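Local coordinates for shikimate 5-dehydrogenase (Mycobacterium fortuitum subsp. fortuitum DSM 46621, PDB 4XIJ), which probably catalyses the NADP-dependent interconversion of 3-dehydroshikimate and shikimate, the fourth step of chorismate biosynthesis, at residues 67-81 and 96-110. Residues are numbered along the deposited sequence; the frame is centred on the assembly and turned at random. Where two conformers were deposited one is given.
Sequences WVGLSVTMPGKFAAL and SANTLVRMPTGGWRA. With SO4 (sulfate ion), chain E; SO4 (sulfate ion), chain F.
Antiparallel strands 67-72 and 99-102 form the middle of the mixed sheet in the substrate-binding domain; where 67-72 ends and 99-102 begins, Asn98 and, past the loop, Lys77 reach the same sulfate. Leu70 and Leu100 make a hydrogen-bonded pair, N to O 2.8 Å in both directions, and Val72 N continues the ladder to Asn98 O. Beyond the cis-proline turn, Lys77 O at the start of the helix takes Ala97 N at 2.9 Å. Between helix and sheet, Leu100 CD1 lies 4.0 Å from both Val72 CG2 and Ala80 CB, and Leu70 CD1 meets Trp108 CH2 at 4.1 Å, the two side chains crossing at about a right angle. At the other end, Arg102, kinked about CB-CG (chi2 64°), passes CD over the centre of the Trp108 ring and gives NH2 to a lone pair of Trp67 O at 2.9 Å; NE holds Gly106 O in the guanidinium plane. The Lys77 chain, extended beyond CG, runs alongside Asn98; NZ donates a hydrogen bond to sulfate O2 (chain E) at 2.8 Å, and Asn98 ND2 one to O4 at 3.1 Å. Thr113 N donates to Asn98 OD1, holding the amide with ND2 turned to the ion. By family analogy, Lys77 and its salt-bridge partner Asp114 are probably the catalytic pair and Asn98 probably helps hold shikimate; the sulfate, likely from the crystallisation liquor, probably sits where substrate hydroxyls would lie.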
ATOM      1  N   TRP A  67      -1.652  -9.191 -22.552  1.00 10.62           N
ATOM      2  CA  TRP A  67      -1.515  -8.919 -21.122  1.00  9.81           C
ATOM      3  C   TRP A  67      -1.231  -7.456 -20.943  1.00 11.30           C
ATOM      4  O   TRP A  67      -0.181  -6.950 -21.396  1.00 12.06           O
ATOM      5  CB  TRP A  67      -0.419  -9.807 -20.513  1.00  9.74           C
ATOM      6  CG  TRP A  67      -0.908 -11.228 -20.396  1.00 10.78           C
ATOM      7  CD1 TRP A  67      -0.884 -12.210 -21.372  1.00 10.92           C
ATOM      8  CD2 TRP A  67      -1.530 -11.811 -19.248  1.00 11.36           C
ATOM      9  NE1 TRP A  67      -1.449 -13.368 -20.870  1.00 11.30           N
ATOM     10  CE2 TRP A  67      -1.835 -13.148 -19.568  1.00 11.60           C
ATOM     11  CE3 TRP A  67      -1.830 -11.337 -17.956  1.00 12.22           C
ATOM     12  CZ2 TRP A  67      -2.447 -14.027 -18.645  1.00 12.23           C
ATOM     13  CZ3 TRP A  67      -2.437 -12.202 -17.044  1.00 12.65           C
ATOM     14  CH2 TRP A  67      -2.744 -13.535 -17.403  1.00 12.52           C
ATOM     15  N   VAL A  68      -2.131  -6.783 -20.221  1.00 10.54           N
ATOM     16  CA  VAL A  68      -2.089  -5.339 -20.094  1.00 10.64           C
ATOM     17  C   VAL A  68      -1.463  -4.904 -18.774  1.00  8.70           C
ATOM     18  O   VAL A  68      -0.905  -3.814 -18.683  1.00 11.24           O
ATOM     19  CB  VAL A  68      -3.530  -4.740 -20.210  1.00 11.36           C
ATOM     20  CG1 VAL A  68      -4.434  -5.162 -19.031  1.00 12.42           C
ATOM     21  CG2 VAL A  68      -3.504  -3.224 -20.379  1.00 11.73           C
ATOM     22  N   GLY A  69      -1.605  -5.699 -17.717  1.00  8.25           N
ATOM     23  CA  GLY A  69      -1.135  -5.274 -16.398  1.00  8.12           C
ATOM     24  C   GLY A  69      -1.139  -6.426 -15.415  1.00  7.88           C
ATOM     25  O   GLY A  69      -1.889  -7.391 -15.606  1.00  8.58           O
ATOM     26  N   LEU A  70      -0.290  -6.316 -14.398  1.00  7.92           N
ATOM     27  CA  LEU A  70      -0.251  -7.259 -13.295  1.00  8.55           C
ATOM     28  C   LEU A  70      -0.187  -6.539 -11.973  1.00  8.23           C
ATOM     29  O   LEU A  70       0.549  -5.552 -11.837  1.00  8.39           O
ATOM     30  CB  LEU A  70       0.973  -8.175 -13.410  1.00  9.92           C
ATOM     31  CG  LEU A  70       1.129  -8.941 -14.709  1.00 11.48           C
ATOM     32  CD1 LEU A  70       2.563  -9.459 -14.829  1.00 12.91           C
ATOM     33  CD2 LEU A  70       0.107 -10.069 -14.723  1.00 11.62           C
ATOM     34  N   SER A  71      -0.925  -7.027 -10.993  1.00  7.59           N
ATOM     35  CA  SER A  71      -0.713  -6.673  -9.608  0.50  7.50           C
ATOM     36  C   SER A  71       0.251  -7.689  -9.014  1.00  8.56           C
ATOM     37  O   SER A  71       0.202  -8.857  -9.381  1.00  9.20           O
ATOM     38  CB  SER A  71      -2.042  -6.673  -8.858  0.50  6.29           C
ATOM     39  OG  SER A  71      -2.980  -5.792  -9.513  0.50  6.69           O
ATOM     40  N   VAL A  72       1.105  -7.262  -8.110  1.00  8.37           N
ATOM     41  CA  VAL A  72       2.074  -8.199  -7.540  1.00  8.73           C
ATOM     42  C   VAL A  72       1.996  -8.065  -6.041  1.00  9.17           C
ATOM     43  O   VAL A  72       2.044  -6.954  -5.499  1.00 10.07           O
ATOM     44  CB  VAL A  72       3.507  -7.905  -8.016  1.00  9.27           C
ATOM     45  CG1 VAL A  72       4.508  -8.869  -7.333  1.00  9.98           C
ATOM     46  CG2 VAL A  72       3.626  -8.029  -9.558  1.00  9.50           C
ATOM     47  N   THR A  73       1.866  -9.178  -5.351  1.00  8.89           N
ATOM     48  CA  THR A  73       1.883  -9.108  -3.898  1.00  9.50           C
ATOM     49  C   THR A  73       3.046  -9.954  -3.369  1.00 10.13           C
ATOM     50  O   THR A  73       3.892 -10.421  -4.149  1.00 10.21           O
ATOM     51  CB  THR A  73       0.489  -9.529  -3.326  1.00 10.28           C
ATOM     52  OG1 THR A  73       0.468  -9.247  -1.923  1.00 12.34           O
ATOM     53  CG2 THR A  73       0.144 -11.037  -3.571  1.00 10.65           C
ATOM     54  N   MET A  74       3.138 -10.096  -2.050  1.00  9.73           N
ATOM     55  CA  MET A  74       4.223 -10.884  -1.430  1.00 10.15           C
ATOM     56  C   MET A  74       4.230 -12.299  -2.028  1.00 10.99           C
ATOM     57  O   MET A  74       3.148 -12.888  -2.213  1.00 11.69           O
ATOM     58  CB  MET A  74       4.024 -10.928   0.084  1.00 12.10           C
ATOM     59  CG  MET A  74       4.297  -9.599   0.735  1.00 15.51           C
ATOM     60  SD  MET A  74       2.917  -8.402   0.693  1.00 18.12           S
ATOM     61  CE  MET A  74       1.604  -9.313   1.488  1.00 18.90           C
ATOM     62  N   PRO A  75       5.416 -12.870  -2.330  1.00 10.77           N
ATOM     63  CA  PRO A  75       6.767 -12.393  -2.034  1.00 11.22           C
ATOM     64  C   PRO A  75       7.440 -11.737  -3.240  1.00 10.12           C
ATOM     65  O   PRO A  75       8.656 -11.676  -3.265  1.00 11.79           O
ATOM     66  CB  PRO A  75       7.493 -13.693  -1.658  1.00 11.78           C
ATOM     67  CG  PRO A  75       6.902 -14.692  -2.640  1.00 11.37           C
ATOM     68  CD  PRO A  75       5.433 -14.279  -2.789  1.00 11.06           C
ATOM     69  N   GLY A  76       6.676 -11.292  -4.216  1.00  9.24           N
ATOM     70  CA  GLY A  76       7.237 -10.933  -5.504  1.00  8.62           C
ATOM     71  C   GLY A  76       7.543  -9.460  -5.757  1.00  9.00           C
ATOM     72  O   GLY A  76       7.941  -9.118  -6.877  1.00 10.02           O
ATOM     73  N   LYS A  77       7.369  -8.571  -4.767  1.00  8.71           N
ATOM     74  CA  LYS A  77       7.467  -7.163  -5.130  1.00  9.28           C
ATOM     75  C   LYS A  77       8.889  -6.683  -5.476  1.00 10.18           C
ATOM     76  O   LYS A  77       9.059  -5.770  -6.292  1.00  9.86           O
ATOM     77  CB  LYS A  77       6.863  -6.296  -4.018  1.00 10.02           C
ATOM     78  CG  LYS A  77       5.376  -6.594  -3.805  1.00 11.24           C
ATOM     79  CD  LYS A  77       4.753  -5.616  -2.762  1.00 11.00           C
ATOM     80  CE  LYS A  77       3.324  -5.971  -2.461  1.00 11.85           C
ATOM     81  NZ  LYS A  77       2.710  -5.010  -1.432  1.00 12.59           N
ATOM     82  N   PHE A  78       9.915  -7.268  -4.883  1.00  9.96           N
ATOM     83  CA  PHE A  78      11.287  -6.910  -5.227  0.53 10.23           C
ATOM     84  C   PHE A  78      11.590  -7.439  -6.629  1.00 10.56           C
ATOM     85  O   PHE A  78      12.175  -6.753  -7.465  1.00 10.22           O
ATOM     86  CB  PHE A  78      12.252  -7.446  -4.150  0.53 10.77           C
ATOM     87  CG  PHE A  78      11.939  -6.928  -2.786  0.53 12.88           C
ATOM     88  CD1 PHE A  78      12.316  -5.651  -2.439  0.53 13.56           C
ATOM     89  CD2 PHE A  78      11.213  -7.676  -1.871  0.53 14.41           C
ATOM     90  CE1 PHE A  78      11.991  -5.120  -1.226  0.53 14.20           C
ATOM     91  CE2 PHE A  78      10.887  -7.138  -0.642  0.53 15.71           C
ATOM     92  CZ  PHE A  78      11.272  -5.864  -0.324  0.53 15.14           C
ATOM     93  N   ALA A  79      11.184  -8.680  -6.854  1.00  9.36           N
ATOM     94  CA  ALA A  79      11.415  -9.294  -8.156  1.00 10.00           C
ATOM     95  C   ALA A  79      10.726  -8.512  -9.271  1.00  9.72           C
ATOM     96  O   ALA A  79      11.259  -8.429 -10.394  1.00 10.78           O
ATOM     97  CB  ALA A  79      10.924 -10.698  -8.161  1.00 11.27           C
ATOM     98  N   ALA A  80       9.536  -7.988  -9.000  1.00  9.55           N
ATOM     99  CA  ALA A  80       8.856  -7.211 -10.008  1.00  8.34           C
ATOM    100  C   ALA A  80       9.615  -5.950 -10.373  1.00  9.36           C
ATOM    101  O   ALA A  80       9.706  -5.599 -11.546  1.00  9.59           O
ATOM    102  CB  ALA A  80       7.456  -6.853  -9.520  1.00  9.28           C
ATOM    103  N   LEU A  81      10.151  -5.270  -9.374  1.00 10.20           N
ATOM    104  CA  LEU A  81      10.954  -4.071  -9.641  1.00 12.25           C
ATOM    105  C   LEU A  81      12.202  -4.406 -10.480  1.00 13.61           C
ATOM    106  O   LEU A  81      12.579  -3.661 -11.407  1.00 14.56           O
ATOM    107  CB  LEU A  81      11.378  -3.432  -8.316  1.00 11.64           C
ATOM    108  CG  LEU A  81      12.176  -2.113  -8.461  1.00 12.72           C
ATOM    109  CD1 LEU A  81      11.308  -1.043  -9.149  1.00 15.06           C
ATOM    110  CD2 LEU A  81      12.610  -1.657  -7.086  1.00 14.16           C
ATOM    111  N   SER A  96      10.539  -1.488  -4.119  1.00 10.00           N
ATOM    112  CA  SER A  96       9.775  -2.666  -4.538  1.00  9.65           C
ATOM    113  C   SER A  96       8.611  -2.161  -5.372  1.00  9.21           C
ATOM    114  O   SER A  96       8.285  -0.984  -5.325  1.00  9.58           O
ATOM    115  CB  SER A  96       9.265  -3.493  -3.314  1.00 10.74           C
ATOM    116  OG  SER A  96       8.184  -2.800  -2.699  1.00 14.96           O
ATOM    117  N   ALA A  97       7.973  -3.066  -6.115  1.00  9.21           N
ATOM    118  CA  ALA A  97       6.851  -2.726  -6.987  1.00  8.57           C
ATOM    119  C   ALA A  97       5.675  -3.672  -6.803  1.00  9.11           C
ATOM    120  O   ALA A  97       5.852  -4.909  -6.816  1.00 10.54           O
ATOM    121  CB  ALA A  97       7.289  -2.740  -8.479  1.00  8.55           C
ATOM    122  N   ASN A  98       4.472  -3.114  -6.651  1.00  7.56           N
ATOM    123  CA  ASN A  98       3.299  -3.972  -6.585  1.00  7.56           C
ATOM    124  C   ASN A  98       2.476  -3.949  -7.876  1.00  7.09           C
ATOM    125  O   ASN A  98       1.369  -4.468  -7.903  1.00  7.38           O
ATOM    126  CB  ASN A  98       2.400  -3.570  -5.407  1.00  7.90           C
ATOM    127  CG  ASN A  98       1.608  -2.293  -5.706  1.00  8.01           C
ATOM    128  OD1 ASN A  98       2.067  -1.461  -6.476  1.00  8.45           O
ATOM    129  ND2 ASN A  98       0.415  -2.152  -5.144  1.00  9.92           N
ATOM    130  N   THR A  99       3.029  -3.351  -8.930  1.00  7.70           N
ATOM    131  CA  THR A  99       2.294  -3.110 -10.169  1.00  7.98           C
ATOM    132  C   THR A  99       3.233  -3.206 -11.340  1.00  7.34           C
ATOM    133  O   THR A  99       4.338  -2.644 -11.302  1.00  8.96           O
ATOM    134  CB  THR A  99       1.647  -1.707 -10.206  1.00  7.85           C
ATOM    135  OG1 THR A  99       0.844  -1.499  -9.029  1.00  8.13           O
ATOM    136  CG2 THR A  99       0.719  -1.530 -11.457  1.00 10.31           C
ATOM    137  N   LEU A 100       2.793  -3.929 -12.372  1.00  7.58           N
ATOM    138  CA  LEU A 100       3.536  -3.989 -13.648  1.00  7.34           C
ATOM    139  C   LEU A 100       2.574  -3.625 -14.744  1.00  8.13           C
ATOM    140  O   LEU A 100       1.503  -4.224 -14.836  1.00  9.29           O
ATOM    141  CB  LEU A 100       4.131  -5.379 -13.879  1.00  8.54           C
ATOM    142  CG  LEU A 100       5.292  -5.759 -12.951  1.00  8.66           C
ATOM    143  CD1 LEU A 100       5.561  -7.270 -13.031  1.00 10.45           C
ATOM    144  CD2 LEU A 100       6.519  -4.923 -13.312  1.00  9.68           C
ATOM    145  N   VAL A 101       2.926  -2.600 -15.518  1.00  8.86           N
ATOM    146  CA  VAL A 101       2.018  -2.133 -16.566  1.00 10.97           C
ATOM    147  C   VAL A 101       2.660  -2.313 -17.932  1.00 10.61           C
ATOM    148  O   VAL A 101       3.798  -1.895 -18.136  1.00 11.24           O
ATOM    149  CB  VAL A 101       1.635  -0.643 -16.405  1.00 12.67           C
ATOM    150  CG1 VAL A 101       0.569  -0.229 -17.510  1.00 13.05           C
ATOM    151  CG2 VAL A 101       1.078  -0.420 -15.014  1.00 14.06           C
ATOM    152  N   ARG A 102       1.935  -2.882 -18.894  1.00 11.57           N
ATOM    153  CA  ARG A 102       2.473  -2.982 -20.237  1.00 13.30           C
ATOM    154  C   ARG A 102       2.512  -1.581 -20.918  1.00 14.34           C
ATOM    155  O   ARG A 102       1.535  -0.798 -20.896  1.00 16.69           O
ATOM    156  CB  ARG A 102       1.635  -3.952 -21.055  1.00 15.55           C
ATOM    157  CG  ARG A 102       2.375  -4.553 -22.291  1.00 16.61           C
ATOM    158  CD  ARG A 102       3.533  -5.380 -21.805  1.00 18.39           C
ATOM    159  NE  ARG A 102       4.093  -6.313 -22.775  1.00 18.29           N
ATOM    160  CZ  ARG A 102       3.519  -7.475 -23.117  1.00 18.73           C
ATOM    161  NH1 ARG A 102       4.125  -8.268 -23.997  1.00 18.11           N
ATOM    162  NH2 ARG A 102       2.329  -7.844 -22.608  1.00 19.69           N
ATOM    163  N   MET A 103       3.678  -1.264 -21.466  1.00 13.24           N
ATOM    164  CA  MET A 103       3.907  -0.003 -22.169  0.55 14.08           C
ATOM    165  C   MET A 103       3.463  -0.104 -23.592  1.00 14.97           C
ATOM    166  O   MET A 103       3.401  -1.232 -24.137  1.00 13.98           O
ATOM    167  CB  MET A 103       5.381   0.371 -22.088  0.55 14.30           C
ATOM    168  CG  MET A 103       5.854   0.775 -20.699  0.55 16.38           C
ATOM    169  SD  MET A 103       4.888   2.140 -20.037  0.55 18.04           S
ATOM    170  CE  MET A 103       3.649   1.206 -19.167  0.55 18.12           C
ATOM    171  N   PRO A 104       3.122   1.063 -24.230  1.00 15.90           N
ATOM    172  CA  PRO A 104       2.566   0.977 -25.588  1.00 17.41           C
ATOM    173  C   PRO A 104       3.464   0.226 -26.585  1.00 17.42           C
ATOM    174  O   PRO A 104       2.959  -0.362 -27.525  1.00 19.07           O
ATOM    175  CB  PRO A 104       2.412   2.441 -26.038  1.00 17.44           C
ATOM    176  CG  PRO A 104       2.608   3.333 -24.814  1.00 18.15           C
ATOM    177  CD  PRO A 104       3.205   2.454 -23.710  1.00 16.94           C
ATOM    178  N   THR A 105       4.770   0.232 -26.387  1.00 17.18           N
ATOM    179  CA  THR A 105       5.647  -0.362 -27.385  1.00 17.85           C
ATOM    180  C   THR A 105       6.360  -1.595 -26.859  1.00 17.37           C
ATOM    181  O   THR A 105       7.355  -2.033 -27.447  1.00 18.23           O
ATOM    182  CB  THR A 105       6.671   0.664 -27.944  1.00 20.81           C
ATOM    183  OG1 THR A 105       7.711   0.900 -27.006  1.00 22.14           O
ATOM    184  CG2 THR A 105       6.002   1.999 -28.209  1.00 20.58           C
ATOM    185  N   GLY A 106       5.841  -2.173 -25.779  1.00 15.54           N
ATOM    186  CA  GLY A 106       6.190  -3.540 -25.438  1.00 15.32           C
ATOM    187  C   GLY A 106       6.770  -3.796 -24.073  1.00 14.06           C
ATOM    188  O   GLY A 106       6.631  -4.900 -23.550  1.00 15.76           O
ATOM    189  N   GLY A 107       7.418  -2.790 -23.502  1.00 12.26           N
ATOM    190  CA  GLY A 107       8.060  -2.919 -22.203  1.00 11.13           C
ATOM    191  C   GLY A 107       7.103  -3.093 -21.058  1.00 10.88           C
ATOM    192  O   GLY A 107       5.888  -2.989 -21.242  1.00 12.29           O
ATOM    193  N   TRP A 108       7.638  -3.400 -19.892  1.00  9.73           N
ATOM    194  CA  TRP A 108       6.840  -3.454 -18.671  1.00 10.39           C
ATOM    195  C   TRP A 108       7.355  -2.376 -17.748  1.00  9.32           C
ATOM    196  O   TRP A 108       8.571  -2.263 -17.515  1.00  9.34           O
ATOM    197  CB  TRP A 108       6.959  -4.815 -17.979  1.00  8.93           C
ATOM    198  CG  TRP A 108       6.209  -5.925 -18.614  1.00  8.87           C
ATOM    199  CD1 TRP A 108       6.695  -6.867 -19.504  1.00 10.30           C
ATOM    200  CD2 TRP A 108       4.823  -6.246 -18.408  1.00  8.53           C
ATOM    201  NE1 TRP A 108       5.697  -7.761 -19.832  1.00 10.67           N
ATOM    202  CE2 TRP A 108       4.540  -7.400 -19.184  1.00  9.82           C
ATOM    203  CE3 TRP A 108       3.793  -5.689 -17.620  1.00  8.88           C
ATOM    204  CZ2 TRP A 108       3.285  -8.003 -19.195  1.00 10.99           C
ATOM    205  CZ3 TRP A 108       2.531  -6.289 -17.641  1.00 10.43           C
ATOM    206  CH2 TRP A 108       2.291  -7.431 -18.434  1.00 12.35           C
ATOM    207  N   ARG A 109       6.437  -1.578 -17.223  1.00  8.42           N
ATOM    208  CA  ARG A 109       6.781  -0.517 -16.287  1.00  8.47           C
ATOM    209  C   ARG A 109       6.348  -0.898 -14.861  1.00  7.69           C
ATOM    210  O   ARG A 109       5.162  -1.198 -14.617  1.00  9.06           O
ATOM    211  CB  ARG A 109       6.120   0.805 -16.721  1.00  9.32           C
ATOM    212  CG  ARG A 109       6.486   2.020 -15.818  1.00 10.81           C
ATOM    213  CD  ARG A 109       5.739   3.304 -16.319  1.00 12.64           C
ATOM    214  NE  ARG A 109       4.317   3.201 -15.976  1.00 15.93           N
ATOM    215  CZ  ARG A 109       3.301   3.431 -16.816  1.00 20.57           C
ATOM    216  NH1 ARG A 109       3.514   3.827 -18.072  1.00 24.09           N
ATOM    217  NH2 ARG A 109       2.047   3.269 -16.394  1.00 22.13           N
ATOM    218  N   ALA A 110       7.292  -0.855 -13.922  1.00  8.04           N
ATOM    219  CA  ALA A 110       7.013  -1.116 -12.527  1.00  7.54           C
ATOM    220  C   ALA A 110       6.574   0.126 -11.776  1.00  7.44           C
ATOM    221  O   ALA A 110       7.162   1.189 -11.948  1.00  9.03           O
ATOM    222  CB  ALA A 110       8.236  -1.660 -11.825  1.00  9.30           C
TER
HETATM  223  S   SO4 E 304      -0.535  -5.482  -2.342  0.55 20.15           S
HETATM  224  O1  SO4 E 304      -1.683  -5.092  -1.480  0.55 22.24           O
HETATM  225  O2  SO4 E 304       0.298  -6.421  -1.528  0.55 17.29           O
HETATM  226  O3  SO4 E 304      -0.971  -6.177  -3.588  0.55 21.55           O
HETATM  227  O4  SO4 E 304       0.046  -4.222  -2.823  0.55 17.50           O
HETATM  228  S   SO4 F 305      -2.635  -9.520   0.139  0.72 25.74           S
HETATM  229  O1  SO4 F 305      -4.098  -9.409   0.139  0.72 25.85           O
HETATM  230  O2  SO4 F 305      -2.190 -10.237   1.326  0.72 28.13           O
HETATM  231  O3  SO4 F 305      -2.136 -10.089  -1.108  0.72 24.21           O
HETATM  232  O4  SO4 F 305      -2.119  -8.150   0.253  0.72 28.29           O
HETATM  233  O   HOH W   1      -0.991  -1.456 -20.402  1.00 22.84           O